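Local coordinates for general secretion pathway protein L (Vibrio parahaemolyticus, PDB 2W7V) that forms a periplasmic dimer and probably serves as an inner-membrane assembly component of the type II secretion system that exports proteins from the bacterium, at residues V8-W13 / G39-H44; V58-K63 / F82-Q87. All coordinates share one frame; numbering follows the deposited sequence.

Contact 1 of 2, residues V8-W13 / G39-H44; sequences VAMLSW and GEVRIH
Met10, a selenomethionine on helix 8-13, meets Gly39, just before strand 40-47, and Val41 within it. With CG anti to the backbone N (chi1 -175°) its chain leaves the helix, then bends twice, at chi2 67° and chi3 65°, and this curl brings the terminal methyl beside the carbonyl of Gly39. CE of Met10 lies 3.4 Å from O of Gly39, and CG of Met10 is 3.7 Å from the same oxygen, a van der Waals approach. At the bend the chain crosses Val41 at a slant: CG2 of Val41, the branch anti to its own carbonyl carbon, is 3.8 Å from CG of Met10 and equally far from SE of Met10. The touch is thus one flexible side chain laid against a backbone carbonyl and one methyl of a branched side chain, all of it buried. Tyr34, Phe64 and Arg86 also touch Met10. On the helix, Leu11 packs on Phe32 of the second subunit. Gly39, with positive phi, and Glu40 both face Asp35, forming a G1 beta bulge where the hairpin of strands 28-35 and 40-47 turns. The short N-terminal helix therefore packs by Met10 against the bulged end of an antiparallel beta hairpin.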
ATOM      1  N   VAL A   8       1.693 -12.902   2.115  1.00 31.54           N
ATOM      2  CA  VAL A   8       0.400 -12.637   2.731  1.00 30.55           C
ATOM      3  C   VAL A   8       0.436 -12.057   4.153  1.00 30.05           C
ATOM      4  O   VAL A   8      -0.471 -11.308   4.522  1.00 30.13           O
ATOM      5  CB  VAL A   8      -0.432 -13.953   2.764  1.00 30.76           C
ATOM      6  CG1 VAL A   8      -1.377 -13.974   3.945  1.00 30.53           C
ATOM      7  CG2 VAL A   8      -1.167 -14.145   1.449  1.00 30.54           C
ATOM      8  N   ALA A   9       1.424 -12.434   4.967  1.00 29.25           N
ATOM      9  CA  ALA A   9       1.537 -11.884   6.340  1.00 28.70           C
ATOM     10  C   ALA A   9       1.831 -10.381   6.322  1.00 27.33           C
ATOM     11  O   ALA A   9       1.189  -9.600   7.008  1.00 28.41           O
ATOM     12  CB  ALA A   9       2.578 -12.636   7.157  1.00 28.64           C
HETATM   13  N   MSE A  10       2.762  -9.966   5.491  1.00 25.39           N
HETATM   14  CA  MSE A  10       2.969  -8.543   5.273  1.00 23.50           C
HETATM   15  C   MSE A  10       1.738  -7.824   4.674  1.00 21.69           C
HETATM   16  O   MSE A  10       1.424  -6.718   5.066  1.00 21.19           O
HETATM   17  CB  MSE A  10       4.201  -8.325   4.399  1.00 23.52           C
HETATM   18  CG  MSE A  10       4.541  -6.849   4.232  1.00 27.43           C
HETATM   19 SE   MSE A  10       5.138  -5.869   5.840  1.00 38.43          SE
HETATM   20  CE  MSE A  10       6.765  -6.836   6.140  1.00 30.94           C
ATOM     21  N   LEU A  11       1.054  -8.459   3.739  1.00 20.00           N
ATOM     22  CA  LEU A  11      -0.178  -7.903   3.200  1.00 19.72           C
ATOM     23  C   LEU A  11      -1.205  -7.649   4.308  1.00 18.99           C
ATOM     24  O   LEU A  11      -1.817  -6.604   4.367  1.00 17.09           O
ATOM     25  CB  LEU A  11      -0.751  -8.829   2.119  1.00 19.34           C
ATOM     26  CG  LEU A  11      -1.878  -8.291   1.243  1.00 18.41           C
ATOM     27  CD1 LEU A  11      -1.442  -7.036   0.540  1.00 15.40           C
ATOM     28  CD2 LEU A  11      -2.257  -9.350   0.237  1.00 18.63           C
ATOM     29  N   SER A  12      -1.359  -8.596   5.216  1.00 19.81           N
ATOM     30  CA  SER A  12      -2.272  -8.419   6.329  1.00 21.03           C
ATOM     31  C   SER A  12      -1.883  -7.268   7.252  1.00 22.15           C
ATOM     32  O   SER A  12      -2.744  -6.420   7.556  1.00 23.19           O
ATOM     33  CB  SER A  12      -2.402  -9.719   7.117  1.00 20.72           C
ATOM     34  OG  SER A  12      -2.898 -10.758   6.276  1.00 20.89           O
ATOM     35  N   TRP A  13      -0.604  -7.216   7.655  1.00 22.28           N
ATOM     36  CA  TRP A  13      -0.131  -6.272   8.678  0.50 22.77           C
ATOM     37  C   TRP A  13       0.035  -4.856   8.115  1.00 23.12           C
ATOM     38  O   TRP A  13      -0.015  -3.880   8.849  1.00 23.73           O
ATOM     39  CB  TRP A  13       1.214  -6.718   9.310  0.50 23.25           C
ATOM     40  CG  TRP A  13       1.310  -8.169   9.797  0.50 23.15           C
ATOM     41  CD1 TRP A  13       0.304  -8.956  10.279  0.50 23.55           C
ATOM     42  CD2 TRP A  13       2.507  -8.963   9.874  0.50 24.20           C
ATOM     43  NE1 TRP A  13       0.795 -10.199  10.633  0.50 23.72           N
ATOM     44  CE2 TRP A  13       2.142 -10.222  10.394  0.50 23.57           C
ATOM     45  CE3 TRP A  13       3.854  -8.724   9.556  0.50 23.51           C
ATOM     46  CZ2 TRP A  13       3.069 -11.239  10.590  0.50 24.51           C
ATOM     47  CZ3 TRP A  13       4.768  -9.727   9.753  0.50 23.64           C
ATOM     48  CH2 TRP A  13       4.377 -10.975  10.265  0.50 24.08           C
ATOM     49  N   GLY A  39       7.944  -9.357  -0.177  1.00 16.09           N
ATOM     50  CA  GLY A  39       7.318  -9.103   1.162  1.00 16.08           C
ATOM     51  C   GLY A  39       7.777  -7.854   1.894  1.00 15.25           C
ATOM     52  O   GLY A  39       7.930  -7.850   3.102  1.00 15.11           O
ATOM     53  N   GLU A  40       7.973  -6.779   1.137  1.00 15.21           N
ATOM     54  CA  GLU A  40       8.392  -5.511   1.678  1.00 14.80           C
ATOM     55  C   GLU A  40       7.354  -4.486   1.408  1.00 13.89           C
ATOM     56  O   GLU A  40       6.627  -4.567   0.431  1.00 16.15           O
ATOM     57  CB  GLU A  40       9.638  -4.990   0.993  1.00 14.79           C
ATOM     58  CG  GLU A  40      10.813  -5.865   1.028  1.00 15.81           C
ATOM     59  CD  GLU A  40      11.989  -5.243   0.287  1.00 15.62           C
ATOM     60  OE1 GLU A  40      11.807  -4.188  -0.370  1.00 18.77           O
ATOM     61  OE2 GLU A  40      13.067  -5.821   0.354  1.00 12.27           O
ATOM     62  N   VAL A  41       7.365  -3.475   2.247  1.00 12.75           N
ATOM     63  CA  VAL A  41       6.698  -2.243   2.019  1.00 11.88           C
ATOM     64  C   VAL A  41       7.728  -1.088   2.027  1.00 11.68           C
ATOM     65  O   VAL A  41       8.531  -0.961   2.933  1.00 10.82           O
ATOM     66  CB  VAL A  41       5.624  -2.035   3.112  1.00 12.24           C
ATOM     67  CG1 VAL A  41       4.835  -0.733   2.885  1.00  9.37           C
ATOM     68  CG2 VAL A  41       4.631  -3.257   3.136  1.00 11.70           C
ATOM     69  N   ARG A  42       7.692  -0.250   0.999  1.00 12.00           N
ATOM     70  CA  ARG A  42       8.483   0.963   0.980  0.60 11.85           C
ATOM     71  C   ARG A  42       7.587   2.206   1.022  1.00 11.67           C
ATOM     72  O   ARG A  42       6.638   2.342   0.265  1.00 11.67           O
ATOM     73  CB  ARG A  42       9.375   0.943  -0.240  0.60 11.99           C
ATOM     74  CG  ARG A  42      10.094  -0.404  -0.403  0.60 12.48           C
ATOM     75  CD  ARG A  42      10.973  -0.421  -1.649  0.60 12.72           C
ATOM     76  NE  ARG A  42      10.195  -0.682  -2.864  0.60 13.12           N
ATOM     77  CZ  ARG A  42       9.733  -1.875  -3.213  0.60 12.55           C
ATOM     78  NH1 ARG A  42       9.934  -2.941  -2.445  0.60 12.73           N
ATOM     79  NH2 ARG A  42       9.054  -1.999  -4.335  0.60 13.00           N
ATOM     80  N   ILE A  43       7.915   3.106   1.929  1.00 11.98           N
ATOM     81  CA  ILE A  43       7.142   4.278   2.240  1.00 12.28           C
ATOM     82  C   ILE A  43       7.944   5.543   2.021  1.00 12.46           C
ATOM     83  O   ILE A  43       9.005   5.664   2.564  1.00 13.55           O
ATOM     84  CB  ILE A  43       6.771   4.247   3.748  1.00 12.07           C
ATOM     85  CG1 ILE A  43       5.881   3.010   4.076  1.00 12.17           C
ATOM     86  CG2 ILE A  43       6.021   5.508   4.125  1.00 12.25           C
ATOM     87  CD1 ILE A  43       5.822   2.649   5.570  1.00 11.38           C
ATOM     88  N   HIS A  44       7.443   6.496   1.251  1.00 11.80           N
ATOM     89  CA  HIS A  44       8.035   7.807   1.242  1.00 12.40           C
ATOM     90  C   HIS A  44       7.138   8.734   2.040  1.00 11.43           C
ATOM     91  O   HIS A  44       5.938   8.593   2.006  1.00 11.33           O
ATOM     92  CB  HIS A  44       8.254   8.358  -0.167  1.00 12.75           C
ATOM     93  CG  HIS A  44       9.104   7.486  -1.038  1.00 14.57           C
ATOM     94  ND1 HIS A  44       9.212   7.678  -2.405  1.00 17.03           N
ATOM     95  CD2 HIS A  44       9.851   6.393  -0.754  1.00 15.95           C
ATOM     96  CE1 HIS A  44      10.002   6.744  -2.912  1.00 19.16           C
ATOM     97  NE2 HIS A  44      10.409   5.958  -1.928  1.00 15.40           N
TER

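Contact 2 of 2, residues V58-K63 / F82-Q87; sequences VKLAEK and FVLKRQ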
ATOM      1  N   VAL A  58      10.672   4.515  15.254  1.00 14.51           N
ATOM      2  CA  VAL A  58      10.553   3.830  16.521  1.00 14.13           C
ATOM      3  C   VAL A  58       9.225   3.077  16.608  1.00 13.99           C
ATOM      4  O   VAL A  58       9.182   1.950  17.068  1.00 14.78           O
ATOM      5  CB  VAL A  58      10.664   4.819  17.721  1.00 14.71           C
ATOM      6  CG1 VAL A  58      10.125   4.169  18.993  1.00 13.57           C
ATOM      7  CG2 VAL A  58      12.135   5.334  17.892  1.00 14.96           C
ATOM      8  N   LYS A  59       8.145   3.697  16.175  1.00 13.60           N
ATOM      9  CA  LYS A  59       6.864   3.023  16.143  1.00 13.75           C
ATOM     10  C   LYS A  59       6.809   1.836  15.166  1.00 13.36           C
ATOM     11  O   LYS A  59       6.285   0.782  15.488  1.00 13.08           O
ATOM     12  CB  LYS A  59       5.771   4.012  15.779  1.00 13.86           C
ATOM     13  CG  LYS A  59       5.524   5.107  16.797  1.00 13.52           C
ATOM     14  CD  LYS A  59       4.161   5.774  16.508  1.00 15.12           C
ATOM     15  CE  LYS A  59       3.900   7.043  17.324  1.00 15.43           C
ATOM     16  NZ  LYS A  59       3.377   6.731  18.662  1.00 15.19           N
ATOM     17  N   LEU A  60       7.322   2.013  13.964  1.00 13.48           N
ATOM     18  CA  LEU A  60       7.362   0.935  12.990  1.00 14.49           C
ATOM     19  C   LEU A  60       8.224  -0.243  13.482  1.00 14.46           C
ATOM     20  O   LEU A  60       7.904  -1.393  13.251  1.00 15.39           O
ATOM     21  CB  LEU A  60       7.895   1.452  11.634  1.00 14.58           C
ATOM     22  CG  LEU A  60       6.993   2.516  10.986  1.00 15.79           C
ATOM     23  CD1 LEU A  60       7.730   3.119   9.768  1.00 19.40           C
ATOM     24  CD2 LEU A  60       5.630   1.982  10.625  1.00 11.73           C
ATOM     25  N   ALA A  61       9.292   0.066  14.198  1.00 15.06           N
ATOM     26  CA  ALA A  61      10.268  -0.936  14.693  1.00 15.09           C
ATOM     27  C   ALA A  61       9.667  -1.931  15.716  1.00 15.48           C
ATOM     28  O   ALA A  61      10.219  -3.022  15.927  1.00 15.11           O
ATOM     29  CB  ALA A  61      11.447  -0.207  15.318  1.00 14.29           C
ATOM     30  N   GLU A  62       8.551  -1.559  16.347  1.00 15.35           N
ATOM     31  CA  GLU A  62       7.886  -2.428  17.310  1.00 16.11           C
ATOM     32  C   GLU A  62       7.360  -3.710  16.679  1.00 16.17           C
ATOM     33  O   GLU A  62       7.347  -4.756  17.324  1.00 16.26           O
ATOM     34  CB  GLU A  62       6.728  -1.685  17.993  1.00 16.27           C
ATOM     35  CG  GLU A  62       7.176  -0.450  18.778  1.00 17.48           C
ATOM     36  CD  GLU A  62       6.045   0.281  19.494  1.00 18.15           C
ATOM     37  OE1 GLU A  62       4.870  -0.157  19.393  1.00 20.80           O
ATOM     38  OE2 GLU A  62       6.355   1.297  20.169  1.00 20.28           O
ATOM     39  N   LYS A  63       6.909  -3.624  15.429  1.00 16.13           N
ATOM     40  CA  LYS A  63       6.301  -4.766  14.758  1.00 16.20           C
ATOM     41  C   LYS A  63       6.921  -5.098  13.381  1.00 16.20           C
ATOM     42  O   LYS A  63       6.529  -6.080  12.755  1.00 15.38           O
ATOM     43  CB  LYS A  63       4.791  -4.505  14.605  1.00 16.30           C
ATOM     44  CG  LYS A  63       4.003  -4.386  15.933  1.00 16.14           C
ATOM     45  CD  LYS A  63       3.593  -5.722  16.533  1.00 15.24           C
ATOM     46  CE  LYS A  63       3.272  -5.579  18.013  1.00 15.29           C
ATOM     47  NZ  LYS A  63       2.209  -6.518  18.511  1.00 16.56           N
ATOM     48  N   PHE A  82      11.280   4.750   4.225  1.00  4.31           N
ATOM     49  CA  PHE A  82      11.397   3.592   5.079  1.00  3.65           C
ATOM     50  C   PHE A  82      11.170   2.370   4.221  1.00  2.98           C
ATOM     51  O   PHE A  82      10.331   2.388   3.334  1.00  2.12           O
ATOM     52  CB  PHE A  82      10.288   3.605   6.123  1.00  4.45           C
ATOM     53  CG  PHE A  82      10.403   4.685   7.112  1.00  3.84           C
ATOM     54  CD1 PHE A  82      11.382   4.648   8.060  1.00  3.14           C
ATOM     55  CD2 PHE A  82       9.499   5.739   7.113  1.00  5.03           C
ATOM     56  CE1 PHE A  82      11.502   5.654   8.969  1.00  2.06           C
ATOM     57  CE2 PHE A  82       9.618   6.771   8.060  1.00  2.87           C
ATOM     58  CZ  PHE A  82      10.612   6.718   8.971  1.00  2.56           C
ATOM     59  N   VAL A  83      11.914   1.316   4.512  1.00  2.70           N
ATOM     60  CA  VAL A  83      11.672  -0.014   3.995  1.00  2.13           C
ATOM     61  C   VAL A  83      11.292  -0.901   5.175  1.00  2.03           C
ATOM     62  O   VAL A  83      11.985  -0.934   6.161  1.00  2.00           O
ATOM     63  CB  VAL A  83      12.922  -0.573   3.297  1.00  2.00           C
ATOM     64  CG1 VAL A  83      12.652  -1.965   2.794  1.00  2.13           C
ATOM     65  CG2 VAL A  83      13.301   0.342   2.120  1.00  2.36           C
ATOM     66  N   LEU A  84      10.144  -1.560   5.075  1.00  2.11           N
ATOM     67  CA  LEU A  84       9.676  -2.498   6.085  1.00  2.00           C
ATOM     68  C   LEU A  84       9.744  -3.916   5.538  1.00  2.00           C
ATOM     69  O   LEU A  84       9.337  -4.164   4.404  1.00  2.00           O
ATOM     70  CB  LEU A  84       8.202  -2.222   6.428  1.00  2.00           C
ATOM     71  CG  LEU A  84       7.782  -0.802   6.756  1.00  3.22           C
ATOM     72  CD1 LEU A  84       6.285  -0.756   7.162  1.00  2.00           C
ATOM     73  CD2 LEU A  84       8.674  -0.230   7.825  1.00  2.00           C
ATOM     74  N   LYS A  85      10.203  -4.825   6.371  1.00  2.00           N
ATOM     75  CA  LYS A  85      10.130  -6.259   6.165  1.00  2.00           C
ATOM     76  C   LYS A  85       9.557  -6.882   7.436  1.00  2.00           C
ATOM     77  O   LYS A  85       9.483  -6.236   8.488  1.00  2.00           O
ATOM     78  CB  LYS A  85      11.526  -6.820   5.896  1.00  2.00           C
ATOM     79  CG  LYS A  85      12.245  -6.156   4.718  1.00  2.00           C
ATOM     80  CD  LYS A  85      13.776  -6.391   4.758  1.00  2.44           C
ATOM     81  CE  LYS A  85      14.491  -5.450   3.774  1.00  3.42           C
ATOM     82  NZ  LYS A  85      15.927  -5.760   3.584  1.00  2.75           N
ATOM     83  N   ARG A  86       9.162  -8.142   7.347  1.00  2.00           N
ATOM     84  CA  ARG A  86       8.534  -8.833   8.490  1.00  2.46           C
ATOM     85  C   ARG A  86       9.468  -8.935   9.741  1.00  2.40           C
ATOM     86  O   ARG A  86      10.639  -9.208   9.578  1.00  2.00           O
ATOM     87  CB  ARG A  86       8.090 -10.253   8.076  1.00  2.50           C
ATOM     88  CG  ARG A  86       6.980 -10.279   7.024  1.00  3.41           C
ATOM     89  CD  ARG A  86       5.964 -11.401   7.267  1.00  2.96           C
ATOM     90  NE  ARG A  86       6.456 -12.686   6.802  1.00  4.65           N
ATOM     91  CZ  ARG A  86       6.102 -13.877   7.294  1.00  4.98           C
ATOM     92  NH1 ARG A  86       5.242 -13.991   8.310  1.00  5.77           N
ATOM     93  NH2 ARG A  86       6.623 -14.976   6.760  1.00  4.63           N
ATOM     94  N   GLN A  87       8.901  -8.657  10.935  1.00  3.07           N
ATOM     95  CA  GLN A  87       9.469  -8.860  12.320  1.00  3.34           C
ATOM     96  C   GLN A  87       9.703  -7.571  13.162  1.00  3.44           C
ATOM     97  O   GLN A  87       9.812  -7.606  14.424  1.00  3.15           O
ATOM     98  CB  GLN A  87      10.732  -9.720  12.329  1.00  3.36           C
ATOM     99  CG  GLN A  87      10.510 -11.194  12.080  1.00  3.47           C
ATOM    100  CD  GLN A  87      11.833 -11.925  12.025  1.00  4.54           C
ATOM    101  OE1 GLN A  87      12.713 -11.555  11.242  1.00  6.30           O
ATOM    102  NE2 GLN A  87      12.005 -12.938  12.881  1.00  4.53           N
TER
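Leu60 of helix 51-61 sets a single methyl, CD1, against two side chains of strand 78-86, Phe82 and Leu84. Over the Phe82 ring, CD1 of Leu60 stands 4.2 Å from the centroid and 14° off the ring normal, a CH-pi contact on one face. The same CD1 of Leu60 lies 4.0 Å from CD2 of Leu84, and the Leu60 side chain crosses both partners at about a right angle. Phe82 and Leu84, two residues apart on the strand, point to the helix side of the sheet; in each, CG is anti to the carbonyl carbon (chi1 -68° and -50°), and the ring and the CD2 methyl both meet the same leucine methyl. At the exposed end of the contact the two segments meet through backbone, O of Lys63 lying 3.5 Å from C of Gln87, while both side chains start away from the opposite segment.

Around this core, Val66 of strand 64-73 touches Leu60, Phe82 and Leu84, and Leu17 of helix 17-22 packs on both leucines. The backbones of Phe82 and Leu84 are held in the sheet by hydrogen bonds to Ile43 and Val41 of the neighbouring strand, and Lys85 makes a salt bridge with Glu67. This is the hydrophobic core of an alpha/beta sandwich, in which helices cover one face of a four-stranded antiparallel sheet, consistent with the circularly permuted ferredoxin-like fold of this family.

In the fold
From the N terminus, helix 8-13 comes first, and contact 1 closes a loop of 25 residues that holds helix 17-22 and strand 28-35 before strand 40-47 returns to it. The chain then runs through helix 51-61, and contact 2 closes a second loop, containing strand 64-73, when strand 78-86 comes back against that helix. The loops follow in series and neither encloses the other. They meet in the sheet: strands 40-47 and 78-86 are antiparallel neighbours, which joins the two contacts in one sheet. Contact 1 ties the N-terminal helix to the sheet, contact 2 the long helix.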